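Long-range contact in acetyl xylan esterase (Metagenome, PDB 6XYC), which probably removes acetyl and feruloyl groups from xylan as a bifunctional carbohydrate esterase of the alpha/beta-hydrolase fold: residues T37-W50 with N109-G123. Sequence-based numbering, arbitrary orientation.
Sequences TAYKAIIIIYGSAW and NIDPSFIGITGFSSG. With AES (4-(2-aminoethyl)benzenesulfonyl fluoride), chain B.
S122 OG accepts a hydrogen bond from S48 N at 2.9 Å and a weak one from W50 N, and a water joins it to Y46 O and S48 OG. With chi1 at 56°, OG of S122 lies between its backbone N and carbonyl carbon and faces this loop, while its CB sits over a face of the W50 indole, 3.6 Å from NE1. Beside it, S121 OG is bonded covalently to the sulfonyl sulfur of AES; AES O1S accepts hydrogen bonds from A49 N (2.8 Å) and S122 N (2.9 Å), as in an oxyanion hole. F120 lays one ring face against the backbone of Y46 and G47, with G47 N 3.3 Å from CE2; an alanine here would probably take away this packing and leave F267 without its edge-to-face partner. Strands 39-45 and 114-120 run parallel, laddered by bonds such as I43 N to G116 O (2.8 Å). I43, I45, I115 and I117 interlock on one side of the sheet; on the other, I42 CD1 meets the F114 ring edge at CE2 (3.8 Å), beneath helix 269-284. A central parallel strand pair, one strand running into a probable nucleophile elbow (G119-G123) and the other into a loop facing it, is characteristic of alpha/beta hydrolases.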
loop_
_atom_site.group_PDB
_atom_site.type_symbol
_atom_site.label_atom_id
_atom_site.label_comp_id
_atom_site.label_asym_id
_atom_site.label_seq_id
_atom_site.Cartn_x
_atom_site.Cartn_y
_atom_site.Cartn_z
ATOM N N THR A 37 14.913 18.059 12.626
ATOM C CA THR A 37 14.052 19.187 12.283
ATOM C C THR A 37 12.783 18.717 11.582
ATOM O O THR A 37 11.669 19.079 11.977
ATOM C CB THR A 37 14.817 20.178 11.404
ATOM O OG1 THR A 37 15.499 19.467 10.363
ATOM C CG2 THR A 37 15.832 20.951 12.235
ATOM N N ALA A 38 12.932 17.912 10.532
ATOM C CA ALA A 38 11.798 17.340 9.822
ATOM C C ALA A 38 12.144 15.906 9.451
ATOM O O ALA A 38 13.302 15.483 9.530
ATOM C CB ALA A 38 11.436 18.149 8.573
ATOM N N TYR A 39 11.131 15.156 9.030
ATOM C CA TYR A 39 11.299 13.743 8.714
ATOM C C TYR A 39 10.607 13.401 7.405
ATOM O O TYR A 39 9.424 13.707 7.227
ATOM C CB TYR A 39 10.728 12.853 9.822
ATOM C CG TYR A 39 11.232 13.165 11.207
ATOM C CD1 TYR A 39 12.396 12.584 11.687
ATOM C CD2 TYR A 39 10.537 14.036 12.038
ATOM C CE1 TYR A 39 12.856 12.859 12.955
ATOM C CE2 TYR A 39 10.992 14.320 13.303
ATOM C CZ TYR A 39 12.146 13.726 13.755
ATOM O OH TYR A 39 12.590 14.014 15.016
ATOM N N LYS A 40 11.338 12.749 6.505
ATOM C CA LYS A 40 10.714 12.107 5.358
ATOM C C LYS A 40 9.747 11.030 5.842
ATOM O O LYS A 40 9.917 10.451 6.919
ATOM C CB LYS A 40 11.783 11.507 4.441
ATOM C CG LYS A 40 13.001 12.409 4.252
ATOM C CD LYS A 40 13.193 12.844 2.796
ATOM C CE LYS A 40 14.208 13.974 2.684
ATOM N NZ LYS A 40 15.412 13.587 1.891
ATOM N N ALA A 41 8.712 10.772 5.045
ATOM C CA ALA A 41 7.563 10.021 5.525
ATOM C C ALA A 41 7.349 8.731 4.742
ATOM O O ALA A 41 7.589 8.660 3.530
ATOM C CB ALA A 41 6.282 10.868 5.458
ATOM N N ILE A 42 6.881 7.708 5.460
ATOM C CA ILE A 42 6.473 6.436 4.868
ATOM C C ILE A 42 5.060 6.130 5.347
ATOM O O ILE A 42 4.815 6.064 6.560
ATOM C CB ILE A 42 7.414 5.282 5.249
ATOM C CG1 ILE A 42 8.866 5.619 4.891
ATOM C CG2 ILE A 42 6.965 3.988 4.564
ATOM C CD1 ILE A 42 9.135 5.739 3.410
ATOM N N ILE A 43 4.139 5.934 4.404
ATOM C CA ILE A 43 2.784 5.489 4.714
ATOM C C ILE A 43 2.757 3.968 4.675
ATOM O O ILE A 43 3.256 3.349 3.725
ATOM C CB ILE A 43 1.772 6.087 3.726
ATOM C CG1 ILE A 43 1.669 7.602 3.941
ATOM C CG2 ILE A 43 0.409 5.430 3.898
ATOM C CD1 ILE A 43 0.952 8.336 2.834
ATOM N N ILE A 44 2.195 3.353 5.714
ATOM C CA ILE A 44 2.142 1.898 5.780
ATOM C C ILE A 44 0.694 1.446 5.891
ATOM O O ILE A 44 -0.149 2.120 6.495
ATOM C CB ILE A 44 2.982 1.335 6.948
ATOM C CG1 ILE A 44 2.339 1.629 8.304
ATOM C CG2 ILE A 44 4.395 1.912 6.915
ATOM C CD1 ILE A 44 3.063 0.958 9.474
ATOM N N ILE A 45 0.412 0.275 5.319
ATOM C CA ILE A 45 -0.958 -0.220 5.194
ATOM C C ILE A 45 -0.988 -1.703 5.539
ATOM O O ILE A 45 -0.273 -2.505 4.925
ATOM C CB ILE A 45 -1.530 -0.007 3.779
ATOM C CG1 ILE A 45 -1.281 1.421 3.289
ATOM C CG2 ILE A 45 -3.032 -0.346 3.765
ATOM C CD1 ILE A 45 -1.646 1.608 1.826
ATOM N N TYR A 46 -1.846 -2.072 6.484
ATOM C CA TYR A 46 -1.966 -3.461 6.907
ATOM C C TYR A 46 -2.539 -4.324 5.787
ATOM O O TYR A 46 -3.177 -3.837 4.847
ATOM C CB TYR A 46 -2.879 -3.574 8.129
ATOM C CG TYR A 46 -4.232 -2.912 7.939
ATOM C CD1 TYR A 46 -4.490 -1.658 8.483
ATOM C CD2 TYR A 46 -5.248 -3.522 7.204
ATOM C CE1 TYR A 46 -5.712 -1.038 8.307
ATOM C CE2 TYR A 46 -6.484 -2.908 7.032
ATOM C CZ TYR A 46 -6.705 -1.660 7.580
ATOM O OH TYR A 46 -7.920 -1.037 7.413
ATOM N N GLY A 47 -2.317 -5.628 5.913
ATOM C CA GLY A 47 -2.988 -6.618 5.095
ATOM C C GLY A 47 -4.146 -7.255 5.842
ATOM O O GLY A 47 -4.096 -7.454 7.056
ATOM N N SER A 48 -5.199 -7.574 5.094
ATOM C CA SER A 48 -6.426 -8.082 5.698
ATOM C C SER A 48 -7.390 -8.651 4.668
ATOM O O SER A 48 -8.588 -8.769 4.945
ATOM C CB SER A 48 -7.136 -6.965 6.461
ATOM O OG SER A 48 -7.741 -6.051 5.553
ATOM N N ALA A 49 -6.887 -9.007 3.482
ATOM C CA ALA A 49 -7.747 -9.400 2.365
ATOM C C ALA A 49 -8.825 -8.343 2.121
ATOM O O ALA A 49 -9.948 -8.656 1.720
ATOM C CB ALA A 49 -8.374 -10.776 2.603
ATOM N N TRP A 50 -8.481 -7.079 2.394
ATOM C CA TRP A 50 -9.343 -5.903 2.253
ATOM C C TRP A 50 -10.497 -5.871 3.255
ATOM O O TRP A 50 -11.346 -4.971 3.178
ATOM C CB TRP A 50 -9.909 -5.777 0.830
ATOM C CG TRP A 50 -8.842 -5.650 -0.224
ATOM C CD1 TRP A 50 -8.025 -4.578 -0.436
ATOM C CD2 TRP A 50 -8.479 -6.631 -1.201
ATOM N NE1 TRP A 50 -7.168 -4.833 -1.479
ATOM C CE2 TRP A 50 -7.428 -6.086 -1.969
ATOM C CE3 TRP A 50 -8.934 -7.918 -1.500
ATOM C CZ2 TRP A 50 -6.831 -6.783 -3.017
ATOM C CZ3 TRP A 50 -8.341 -8.606 -2.540
ATOM C CH2 TRP A 50 -7.298 -8.041 -3.282
ATOM N N ASN A 109 5.853 17.955 11.524
ATOM C CA ASN A 109 7.305 17.931 11.345
ATOM C C ASN A 109 7.718 16.947 10.257
ATOM O O ASN A 109 8.772 16.312 10.348
ATOM C CB ASN A 109 8.024 17.598 12.655
ATOM C CG ASN A 109 7.737 18.601 13.742
ATOM O OD1 ASN A 109 7.255 19.703 13.482
ATOM N ND2 ASN A 109 8.048 18.229 14.975
ATOM N N ILE A 110 6.886 16.805 9.233
ATOM C CA ILE A 110 7.146 15.885 8.133
ATOM C C ILE A 110 7.696 16.673 6.953
ATOM O O ILE A 110 7.197 17.760 6.628
ATOM C CB ILE A 110 5.873 15.106 7.744
ATOM C CG1 ILE A 110 5.546 14.074 8.828
ATOM C CG2 ILE A 110 6.070 14.433 6.399
ATOM C CD1 ILE A 110 4.153 13.516 8.749
ATOM N N ASP A 111 8.747 16.138 6.328
ATOM C CA ASP A 111 9.338 16.678 5.111
ATOM C C ASP A 111 8.597 16.094 3.913
ATOM O O ASP A 111 8.835 14.934 3.549
ATOM C CB ASP A 111 10.830 16.339 5.059
ATOM C CG ASP A 111 11.510 16.874 3.819
ATOM O OD1 ASP A 111 12.751 16.803 3.758
ATOM O OD2 ASP A 111 10.815 17.357 2.904
ATOM N N PRO A 112 7.701 16.848 3.277
ATOM C CA PRO A 112 6.888 16.289 2.189
ATOM C C PRO A 112 7.627 16.097 0.873
ATOM O O PRO A 112 6.984 15.770 -0.129
ATOM C CB PRO A 112 5.773 17.334 2.029
ATOM C CG PRO A 112 6.443 18.634 2.381
ATOM C CD PRO A 112 7.451 18.293 3.470
ATOM N N SER A 113 8.948 16.300 0.828
ATOM C CA SER A 113 9.700 16.061 -0.402
ATOM C C SER A 113 9.865 14.578 -0.701
ATOM O O SER A 113 10.233 14.225 -1.824
ATOM C CB SER A 113 11.074 16.726 -0.317
ATOM O OG SER A 113 11.883 16.129 0.683
ATOM N N PHE A 114 9.604 13.708 0.274
ATOM C CA PHE A 114 9.592 12.270 0.044
ATOM C C PHE A 114 8.477 11.641 0.862
ATOM O O PHE A 114 8.475 11.739 2.093
ATOM C CB PHE A 114 10.933 11.628 0.409
ATOM C CG PHE A 114 11.004 10.169 0.077
ATOM C CD1 PHE A 114 11.293 9.754 -1.213
ATOM C CD2 PHE A 114 10.755 9.206 1.044
ATOM C CE1 PHE A 114 11.352 8.414 -1.528
ATOM C CE2 PHE A 114 10.814 7.860 0.735
ATOM C CZ PHE A 114 11.117 7.463 -0.553
ATOM N N ILE A 115 7.534 11.002 0.180
ATOM C CA ILE A 115 6.487 10.212 0.821
ATOM C C ILE A 115 6.494 8.858 0.127
ATOM O O ILE A 115 5.979 8.724 -0.989
ATOM C CB ILE A 115 5.106 10.866 0.729
ATOM C CG1 ILE A 115 5.139 12.260 1.356
ATOM C CG2 ILE A 115 4.060 10.004 1.422
ATOM C CD1 ILE A 115 3.804 12.996 1.315
ATOM N N GLY A 116 7.080 7.855 0.777
ATOM C CA GLY A 116 6.984 6.493 0.303
ATOM C C GLY A 116 5.754 5.799 0.850
ATOM O O GLY A 116 5.065 6.305 1.735
ATOM N N ILE A 117 5.481 4.616 0.309
ATOM C CA ILE A 117 4.304 3.856 0.714
ATOM C C ILE A 117 4.640 2.371 0.660
ATOM O O ILE A 117 5.360 1.910 -0.232
ATOM C CB ILE A 117 3.083 4.211 -0.161
ATOM C CG1 ILE A 117 1.797 3.705 0.484
ATOM C CG2 ILE A 117 3.239 3.652 -1.566
ATOM C CD1 ILE A 117 0.530 4.319 -0.078
ATOM N N THR A 118 4.127 1.625 1.637
ATOM C CA THR A 118 4.387 0.197 1.731
ATOM C C THR A 118 3.226 -0.463 2.464
ATOM O O THR A 118 2.513 0.177 3.243
ATOM C CB THR A 118 5.712 -0.090 2.463
ATOM O OG1 THR A 118 5.971 -1.496 2.485
ATOM C CG2 THR A 118 5.670 0.447 3.891
ATOM N N GLY A 119 3.031 -1.743 2.187
ATOM C CA GLY A 119 1.986 -2.513 2.836
ATOM C C GLY A 119 2.226 -3.978 2.564
ATOM O O GLY A 119 3.020 -4.340 1.685
ATOM N N PHE A 120 1.546 -4.836 3.327
ATOM C CA PHE A 120 1.662 -6.277 3.116
ATOM C C PHE A 120 0.316 -6.885 2.717
ATOM O O PHE A 120 -0.732 -6.451 3.201
ATOM C CB PHE A 120 2.272 -6.995 4.362
ATOM C CG PHE A 120 1.664 -6.615 5.689
ATOM C CD1 PHE A 120 2.080 -5.486 6.374
ATOM C CD2 PHE A 120 0.712 -7.431 6.274
ATOM C CE1 PHE A 120 1.524 -5.156 7.590
ATOM C CE2 PHE A 120 0.168 -7.109 7.489
ATOM C CZ PHE A 120 0.572 -5.974 8.147
ATOM N N SER A 121 0.355 -7.896 1.830
ATOM C CA SER A 121 -0.812 -8.495 1.205
ATOM C C SER A 121 -1.693 -7.370 0.668
ATOM O O SER A 121 -1.252 -6.579 -0.178
ATOM C CB SER A 121 -1.561 -9.405 2.178
ATOM O OG SER A 121 -2.348 -10.335 1.456
ATOM N N SER A 122 -2.951 -7.287 1.119
ATOM C CA SER A 122 -3.866 -6.328 0.518
ATOM C C SER A 122 -3.347 -4.915 0.696
ATOM O O SER A 122 -3.649 -4.047 -0.125
ATOM C CB SER A 122 -5.285 -6.479 1.086
ATOM O OG SER A 122 -5.332 -6.368 2.489
ATOM N N GLY A 123 -2.542 -4.666 1.732
ATOM C CA GLY A 123 -1.897 -3.369 1.863
ATOM C C GLY A 123 -0.786 -3.160 0.853
ATOM O O GLY A 123 -0.523 -2.030 0.435
HETATM C C3 AES B . -5.959 -13.372 0.670
HETATM C C2 AES B . -5.070 -12.677 1.434
HETATM C C1 AES B . -4.739 -11.404 1.084
HETATM S S AES B . -3.636 -10.568 2.129
HETATM O O1S AES B . -4.276 -9.340 2.668
HETATM O O2S AES B . -3.470 -11.340 3.358
HETATM C C6 AES B . -5.266 -10.799 -0.011
HETATM C C5 AES B . -6.166 -11.500 -0.787
HETATM C C4 AES B . -6.514 -12.785 -0.440
HETATM C C7 AES B . -7.521 -13.601 -1.318
HETATM C C8 AES B . -7.024 -13.666 -2.784
HETATM N N8 AES B . -7.771 -14.690 -3.434
HETATM O O HOH W 1 -5.852 -4.209 3.985
#